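Local structure of acetylxylan esterase A (Aspergillus awamori, 5X6S) at residues A[20-25]-A[52-57]; A[85-88]-A[92-95]; A[143-148]-A[203-208]. The protein cleaves acetyl side groups from the backbone of acetylated xylan by ester hydrolysis, as a secreted serine esterase of carbohydrate esterase family 1. All coordinates share one frame; numbering follows the deposited sequence.

Interaction 1: residues A[20-25]-A[52-57]; sequences YIYVPN and PYATLS
The methyl group of Ala54 sits over one face of the Tyr22 ring. Its CB lies 3.9 Å from the centroid of the Tyr22 ring and 14° off the ring normal, a CH-pi contact. The methyl is offset toward the rim, nearest the CD2 side. Ser57 comes to the same ring from another direction. Its hydroxyl stands at the ring edge, near the ring plane, with Ser57 OG 3.2 Å from Tyr22 CE2. The same oxygen also rests against the pyrrolidine of Pro24, where Ser57 OG is 3.3 Å from Pro24 CB. The direct contact across the two segments is by packing.

The contact joins strand 18-23 and the proline after it to helix 53-60. Strand 18-23 is the second strand of the mixed sheet of this alpha/beta-hydrolase, and the helix lies against it. Tyr22 is paired through its backbone with Val64, and its side chain also touches Tyr66 of strand 63-68.

Hydrogen bonds position both groups. Ser57 OG donates to Ala54 O one turn back, at 2.8 Å. The donor is tilted 22° from the carbonyl plane. This bond turns the hydroxyl back along the helix and holds it at the ring edge. Tyr22 has CG anti to its own N (chi1 -177°), which swings the ring off the strand toward the helix. Its OH then bonds to Glu58 OE2. That carboxylate oxygen has a second partner, the backbone N of Asn25.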
loop_
_atom_site.group_PDB
_atom_site.type_symbol
_atom_site.label_atom_id
_atom_site.label_comp_id
_atom_site.label_asym_id
_atom_site.label_seq_id
_atom_site.Cartn_x
_atom_site.Cartn_y
_atom_site.Cartn_z
ATOM N N TYR A 20 10.625 -17.030 9.319
ATOM C CA TYR A 20 11.583 -17.689 8.429
ATOM C C TYR A 20 11.357 -17.199 7.033
ATOM O O TYR A 20 10.209 -17.066 6.593
ATOM C CB TYR A 20 11.474 -19.208 8.468
ATOM C CG TYR A 20 11.687 -19.797 9.859
ATOM C CD1 TYR A 20 10.685 -19.772 10.799
ATOM C CD2 TYR A 20 12.899 -20.330 10.226
ATOM C CE1 TYR A 20 10.841 -20.336 12.065
ATOM C CE2 TYR A 20 13.089 -20.892 11.491
ATOM C CZ TYR A 20 12.052 -20.882 12.405
ATOM O OH TYR A 20 12.232 -21.364 13.667
ATOM N N ILE A 21 12.433 -16.937 6.303
ATOM C CA ILE A 21 12.320 -16.532 4.900
ATOM C C ILE A 21 13.110 -17.393 3.944
ATOM O O ILE A 21 14.213 -17.870 4.265
ATOM C CB ILE A 21 12.712 -15.061 4.668
ATOM C CG1 ILE A 21 14.171 -14.800 5.026
ATOM C CG2 ILE A 21 11.862 -14.170 5.525
ATOM C CD1 ILE A 21 14.594 -13.372 4.605
ATOM N N TYR A 22 12.537 -17.635 2.771
ATOM C CA TYR A 22 13.280 -18.234 1.697
ATOM C C TYR A 22 13.636 -17.148 0.704
ATOM O O TYR A 22 12.755 -16.570 0.060
ATOM C CB TYR A 22 12.541 -19.365 0.992
ATOM C CG TYR A 22 13.388 -20.016 -0.085
ATOM C CD1 TYR A 22 14.310 -21.017 0.224
ATOM C CD2 TYR A 22 13.279 -19.643 -1.404
ATOM C CE1 TYR A 22 15.126 -21.595 -0.791
ATOM C CE2 TYR A 22 14.050 -20.220 -2.402
ATOM C CZ TYR A 22 14.982 -21.211 -2.083
ATOM O OH TYR A 22 15.739 -21.786 -3.087
ATOM N N VAL A 23 14.943 -16.940 0.538
ATOM C CA VAL A 23 15.451 -16.002 -0.463
ATOM C C VAL A 23 16.036 -16.816 -1.628
ATOM O O VAL A 23 17.026 -17.530 -1.432
ATOM C CB VAL A 23 16.528 -15.047 0.116
ATOM C CG1 VAL A 23 16.950 -14.029 -0.929
ATOM C CG2 VAL A 23 16.007 -14.304 1.347
ATOM N N PRO A 24 15.399 -16.769 -2.808
ATOM C CA PRO A 24 15.887 -17.642 -3.863
ATOM C C PRO A 24 17.247 -17.222 -4.430
ATOM O O PRO A 24 17.651 -16.074 -4.311
ATOM C CB PRO A 24 14.824 -17.508 -4.940
ATOM C CG PRO A 24 14.229 -16.138 -4.741
ATOM C CD PRO A 24 14.250 -15.964 -3.239
ATOM N N ASN A 25 17.939 -18.184 -4.997
ATOM C CA ASN A 25 19.093 -17.899 -5.838
ATOM C C ASN A 25 18.783 -16.965 -6.984
ATOM O O ASN A 25 19.498 -16.006 -7.162
ATOM C CB ASN A 25 19.676 -19.210 -6.345
ATOM C CG ASN A 25 20.384 -19.937 -5.241
ATOM O OD1 ASN A 25 21.044 -19.294 -4.373
ATOM N ND2 ASN A 25 20.267 -21.265 -5.218
ATOM N N PRO A 52 4.601 -25.301 -2.636
ATOM C CA PRO A 52 5.425 -25.093 -3.819
ATOM C C PRO A 52 6.107 -23.738 -3.887
ATOM O O PRO A 52 6.768 -23.478 -4.888
ATOM C CB PRO A 52 4.397 -25.214 -4.967
ATOM C CG PRO A 52 3.116 -24.669 -4.373
ATOM C CD PRO A 52 3.148 -25.165 -2.928
ATOM N N TYR A 53 5.950 -22.863 -2.887
ATOM C CA TYR A 53 6.345 -21.447 -3.053
ATOM C C TYR A 53 7.832 -21.205 -3.217
ATOM O O TYR A 53 8.240 -20.315 -3.980
ATOM C CB TYR A 53 5.765 -20.545 -1.915
ATOM C CG TYR A 53 4.272 -20.649 -1.838
ATOM C CD1 TYR A 53 3.499 -20.310 -2.923
ATOM C CD2 TYR A 53 3.640 -21.255 -0.736
ATOM C CE1 TYR A 53 2.101 -20.473 -2.912
ATOM C CE2 TYR A 53 2.272 -21.440 -0.723
ATOM C CZ TYR A 53 1.514 -21.041 -1.807
ATOM O OH TYR A 53 0.185 -21.244 -1.809
ATOM N N ALA A 54 8.657 -21.953 -2.497
ATOM C CA ALA A 54 10.130 -21.819 -2.681
ATOM C C ALA A 54 10.580 -22.255 -4.069
ATOM O O ALA A 54 11.421 -21.596 -4.675
ATOM C CB ALA A 54 10.901 -22.614 -1.602
ATOM N N THR A 55 9.998 -23.333 -4.594
ATOM C CA THR A 55 10.275 -23.785 -5.946
ATOM C C THR A 55 9.867 -22.678 -6.936
ATOM O O THR A 55 10.627 -22.306 -7.828
ATOM C CB THR A 55 9.539 -25.134 -6.269
ATOM O OG1 THR A 55 10.083 -26.169 -5.459
ATOM C CG2 THR A 55 9.676 -25.543 -7.719
ATOM N N LEU A 56 8.664 -22.147 -6.755
ATOM C CA LEU A 56 8.165 -21.053 -7.615
ATOM C C LEU A 56 8.978 -19.736 -7.498
ATOM O O LEU A 56 9.130 -18.997 -8.501
ATOM C CB LEU A 56 6.681 -20.834 -7.361
ATOM C CG LEU A 56 5.724 -21.979 -7.763
ATOM C CD1 LEU A 56 4.376 -21.845 -7.079
ATOM C CD2 LEU A 56 5.559 -22.076 -9.294
ATOM N N SER A 57 9.505 -19.444 -6.313
ATOM C CA SER A 57 10.357 -18.252 -6.097
ATOM C C SER A 57 11.613 -18.308 -6.961
ATOM O O SER A 57 12.143 -17.311 -7.361
ATOM C CB SER A 57 10.755 -18.111 -4.635
ATOM O OG SER A 57 11.863 -18.900 -4.311
#

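Interaction 2: residues A[85-88]-A[92-95]; sequences THNG and SNSI
Asn93 reaches from the helix to the backbone of Asn87, in a type II beta turn running from Thr85 to Gly88. The turn lies just before helix 91-106 of the alpha/beta-hydrolase fold. Asn87 has the positive phi (62°) of the third position of such a turn.

Direct contact is by van der Waals approach. Asn93 OD1 lies 3.3 Å from Asn87 CA. CG of Asn93 is anti to the backbone N (chi1 -153°), which carries the amide toward the turn.

Hydrogen bonds hold each side. The turn is closed by a backbone bond, Gly88 N to Thr85 O. Asn93 OD1 accepts a hydrogen bond from Gly89 N, just after the turn. His86 and Asn87 also reach the second subunit of the crystal, where Asp109 OD2 of that subunit accepts bonds from both Asn87 ND2 and His86 NE2.

Two waters bridge turn and helix. One donates to Thr85 O at 2.8 Å and to Ser92 OG at 2.8 Å. Thr85 O therefore accepts from both this water and Gly88 N. The other water donates to Asn87 OD1 at 3.0 Å and accepts from Asn93 ND2 at 2.9 Å.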
loop_
_atom_site.group_PDB
_atom_site.type_symbol
_atom_site.label_atom_id
_atom_site.label_comp_id
_atom_site.label_asym_id
_atom_site.label_seq_id
_atom_site.Cartn_x
_atom_site.Cartn_y
_atom_site.Cartn_z
ATOM N N THR A 85 -7.363 -6.855 15.558
ATOM C CA THR A 85 -7.394 -5.403 15.402
ATOM C C THR A 85 -6.103 -4.920 14.748
ATOM O O THR A 85 -5.017 -5.355 15.127
ATOM C CB THR A 85 -7.662 -4.703 16.754
ATOM O OG1 THR A 85 -6.730 -5.168 17.703
ATOM C CG2 THR A 85 -9.025 -5.088 17.323
ATOM N N HIS A 86 -6.234 -4.017 13.784
ATOM C CA HIS A 86 -5.077 -3.310 13.181
ATOM C C HIS A 86 -4.265 -2.716 14.346
ATOM O O HIS A 86 -4.838 -2.000 15.212
ATOM C CB HIS A 86 -5.581 -2.166 12.268
ATOM C CG HIS A 86 -4.508 -1.356 11.608
ATOM N ND1 HIS A 86 -3.737 -1.834 10.562
ATOM C CD2 HIS A 86 -4.113 -0.076 11.806
ATOM C CE1 HIS A 86 -2.915 -0.889 10.152
ATOM N NE2 HIS A 86 -3.124 0.188 10.887
ATOM N N ASN A 87 -2.976 -3.007 14.375
ATOM C CA ASN A 87 -2.080 -2.529 15.414
ATOM C C ASN A 87 -2.455 -3.028 16.836
ATOM O O ASN A 87 -2.036 -2.463 17.837
ATOM C CB ASN A 87 -1.964 -0.976 15.340
ATOM C CG ASN A 87 -1.274 -0.493 14.080
ATOM O OD1 ASN A 87 -0.589 -1.251 13.418
ATOM N ND2 ASN A 87 -1.479 0.754 13.732
ATOM N N GLY A 88 -3.197 -4.123 16.922
ATOM C CA GLY A 88 -3.547 -4.729 18.182
ATOM C C GLY A 88 -2.438 -5.479 18.917
ATOM O O GLY A 88 -2.626 -5.893 20.043
ATOM N N SER A 92 -1.127 -11.434 14.230
ATOM C CA SER A 92 -1.290 -10.758 12.946
ATOM C C SER A 92 -0.377 -9.532 12.757
ATOM O O SER A 92 0.185 -9.296 11.652
ATOM C CB SER A 92 -2.754 -10.413 12.730
ATOM O OG SER A 92 -3.285 -9.687 13.831
ATOM N N ASN A 93 -0.224 -8.762 13.828
ATOM C CA ASN A 93 0.672 -7.623 13.904
ATOM C C ASN A 93 2.138 -8.057 13.668
ATOM O O ASN A 93 2.861 -7.426 12.952
ATOM C CB ASN A 93 0.519 -6.922 15.245
ATOM C CG ASN A 93 0.862 -5.432 15.225
ATOM O OD1 ASN A 93 0.323 -4.679 16.008
ATOM N ND2 ASN A 93 1.714 -5.018 14.333
ATOM N N SER A 94 2.529 -9.165 14.274
ATOM C CA SER A 94 3.827 -9.710 14.049
ATOM C C SER A 94 4.080 -10.028 12.587
ATOM O O SER A 94 5.131 -9.665 12.057
ATOM C CB SER A 94 4.012 -10.957 14.920
ATOM O OG SER A 94 4.125 -10.574 16.292
ATOM N N ILE A 95 3.123 -10.702 11.938
ATOM C CA ILE A 95 3.254 -11.053 10.536
ATOM C C ILE A 95 3.409 -9.789 9.681
ATOM O O ILE A 95 4.247 -9.730 8.755
ATOM C CB ILE A 95 2.055 -11.920 10.054
ATOM C CG1 ILE A 95 2.074 -13.287 10.784
ATOM C CG2 ILE A 95 2.123 -12.133 8.546
ATOM C CD1 ILE A 95 0.859 -14.147 10.450
HETATM O O HOH W 1 -2.831 -7.152 14.904
HETATM O O HOH W 2 2.162 -2.147 14.115
#

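Interaction 3: residues A[143-148]-A[203-208]; sequences SGVSAG and TTLYPQ
Ser143 meets Leu205 through its backbone. The carbonyl oxygen Ser143 O lies 3.4 Å from Leu205 CD1, a methyl group. The Ser143 side chain is engaged with another partner, since its OG bonds to the backbone N of Val261. Ser143 directly follows strand 138-142, and its backbone is also bonded to Tyr197 of strand 193-199.

Gly144 comes next. Its CA lies 3.8 Å from Leu205 CD1, so the same methyl rests on two successive residues.

Val145 adds the side-chain part of the contact. Its CG1 touches both branches of the leucine, with Val145 CG1 4.1 Å from Leu205 CD1. The two side chains cross at about a right angle. CG1 of Val145 is anti to the carbonyl carbon (chi1 -54°), which places this branch against the leucine fork. Val145 also packs on Met123 of helix 120-131. Further along, Gly148 touches an N-acetylglucosamine of the attached glycan.

Leu205 O accepts a bond from His198 NE2. The leucine side chain also packs on His259, and it is about 5 Å from the side chain of Ser119, probably the catalytic serine of the charge relay. Ser119, His259 and Asp202 have the geometry of a charge-relay triad, probably the catalytic one of this alpha/beta-hydrolase. The contact is buried and made by van der Waals packing of a leucine on a backbone carbonyl, a glycine CA and a valine methyl. The two loops therefore fit by shape, while Asp202 OD1 accepts the backbone N of both Thr204 and Leu205 and so positions the leucine beside the probable triad.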
loop_
_atom_site.group_PDB
_atom_site.type_symbol
_atom_site.label_atom_id
_atom_site.label_comp_id
_atom_site.label_asym_id
_atom_site.label_seq_id
_atom_site.Cartn_x
_atom_site.Cartn_y
_atom_site.Cartn_z
ATOM N N SER A 143 -9.087 -23.291 2.362
ATOM C CA SER A 143 -9.868 -23.952 3.446
ATOM C C SER A 143 -9.704 -23.286 4.802
ATOM O O SER A 143 -9.068 -23.831 5.719
ATOM C CB SER A 143 -9.519 -25.441 3.551
ATOM O OG SER A 143 -9.560 -26.078 2.270
ATOM N N GLY A 144 -10.243 -22.082 4.925
ATOM C CA GLY A 144 -10.207 -21.355 6.179
ATOM C C GLY A 144 -11.625 -21.031 6.679
ATOM O O GLY A 144 -12.604 -21.697 6.311
ATOM N N VAL A 145 -11.718 -19.999 7.503
ATOM C CA VAL A 145 -13.006 -19.422 7.948
ATOM C C VAL A 145 -12.876 -17.920 7.802
ATOM O O VAL A 145 -11.763 -17.408 7.701
ATOM C CB VAL A 145 -13.410 -19.805 9.386
ATOM C CG1 VAL A 145 -13.400 -21.310 9.579
ATOM C CG2 VAL A 145 -12.540 -19.119 10.427
ATOM N N SER A 146 -14.025 -17.231 7.741
ATOM C CA SER A 146 -14.088 -15.785 7.477
ATOM C C SER A 146 -13.347 -15.026 8.601
ATOM O O SER A 146 -13.165 -15.559 9.683
ATOM C CB SER A 146 -15.543 -15.320 7.374
ATOM O OG SER A 146 -16.225 -15.632 8.593
ATOM N N ALA A 147 -12.909 -13.807 8.305
ATOM C CA ALA A 147 -12.233 -13.009 9.302
ATOM C C ALA A 147 -13.223 -12.710 10.425
ATOM O O ALA A 147 -14.316 -12.156 10.198
ATOM C CB ALA A 147 -11.690 -11.705 8.694
ATOM N N GLY A 148 -12.859 -13.113 11.623
ATOM C CA GLY A 148 -13.657 -12.889 12.811
ATOM C C GLY A 148 -14.624 -14.016 13.098
ATOM O O GLY A 148 -15.313 -13.958 14.077
ATOM N N THR A 203 -14.919 -31.775 6.707
ATOM C CA THR A 203 -15.555 -32.031 7.983
ATOM C C THR A 203 -14.693 -31.559 9.160
ATOM O O THR A 203 -14.882 -31.999 10.283
ATOM C CB THR A 203 -15.896 -33.545 8.115
ATOM O OG1 THR A 203 -14.705 -34.316 8.089
ATOM C CG2 THR A 203 -16.787 -33.985 6.948
ATOM N N THR A 204 -13.720 -30.679 8.877
ATOM C CA THR A 204 -12.951 -29.955 9.919
ATOM C C THR A 204 -13.441 -28.507 9.970
ATOM O O THR A 204 -13.900 -28.021 11.008
ATOM C CB THR A 204 -11.447 -29.962 9.600
ATOM O OG1 THR A 204 -10.974 -31.313 9.611
ATOM C CG2 THR A 204 -10.673 -29.156 10.608
ATOM N N LEU A 205 -13.355 -27.836 8.829
ATOM C CA LEU A 205 -13.955 -26.525 8.636
ATOM C C LEU A 205 -15.059 -26.687 7.605
ATOM O O LEU A 205 -14.813 -26.742 6.379
ATOM C CB LEU A 205 -12.934 -25.461 8.183
ATOM C CG LEU A 205 -11.689 -25.324 9.081
ATOM C CD1 LEU A 205 -10.783 -24.242 8.574
ATOM C CD2 LEU A 205 -12.079 -25.111 10.543
ATOM N N TYR A 206 -16.294 -26.759 8.122
ATOM C CA TYR A 206 -17.445 -27.121 7.303
ATOM C C TYR A 206 -17.669 -26.135 6.173
ATOM O O TYR A 206 -17.405 -24.929 6.308
ATOM C CB TYR A 206 -18.705 -27.380 8.180
ATOM C CG TYR A 206 -18.706 -28.784 8.774
ATOM C CD1 TYR A 206 -17.917 -29.103 9.878
ATOM C CD2 TYR A 206 -19.470 -29.808 8.187
ATOM C CE1 TYR A 206 -17.880 -30.399 10.407
ATOM C CE2 TYR A 206 -19.456 -31.097 8.699
ATOM C CZ TYR A 206 -18.643 -31.386 9.810
ATOM O OH TYR A 206 -18.608 -32.656 10.327
ATOM N N PRO A 207 -18.161 -26.639 5.017
ATOM C CA PRO A 207 -18.203 -25.841 3.802
ATOM C C PRO A 207 -19.082 -24.593 3.862
ATOM O O PRO A 207 -19.000 -23.738 2.964
ATOM C CB PRO A 207 -18.739 -26.833 2.726
ATOM C CG PRO A 207 -19.156 -28.044 3.445
ATOM C CD PRO A 207 -18.608 -28.037 4.825
ATOM N N GLN A 208 -19.951 -24.497 4.868
ATOM C CA GLN A 208 -20.727 -23.263 5.076
ATOM C C GLN A 208 -19.776 -22.034 5.169
ATOM O O GLN A 208 -20.073 -20.937 4.617
ATOM C CB GLN A 208 -21.613 -23.331 6.351
ATOM C CG GLN A 208 -22.511 -22.087 6.484
ATOM C CD GLN A 208 -23.515 -22.011 5.380
ATOM O OE1 GLN A 208 -24.117 -23.026 5.040
ATOM N NE2 GLN A 208 -23.696 -20.860 4.804
#

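How the interactions relate
From the N terminus, the three contacts follow one another in series. None nests within or crosses another. Interaction 1 closes a loop of 26 residues that contains strand 33-37 and helix 44-49, and ties strand 18-23 near one sheet edge to helix 53-60. Interaction 2 closes a very short loop of three residues and joins a turn to the start of helix 91-106. Interaction 3 closes the longest loop, 54 residues, with helices 162-165 and 173-182 and strand 193-199 inside it. It ties the loop after strand 138-142 to the loop between strand 193-199 and helix 208-221. Interactions 1 and 3 lie on opposite sides of the chain's centre, their own centres about 28 Å apart. Interaction 2 touches neither.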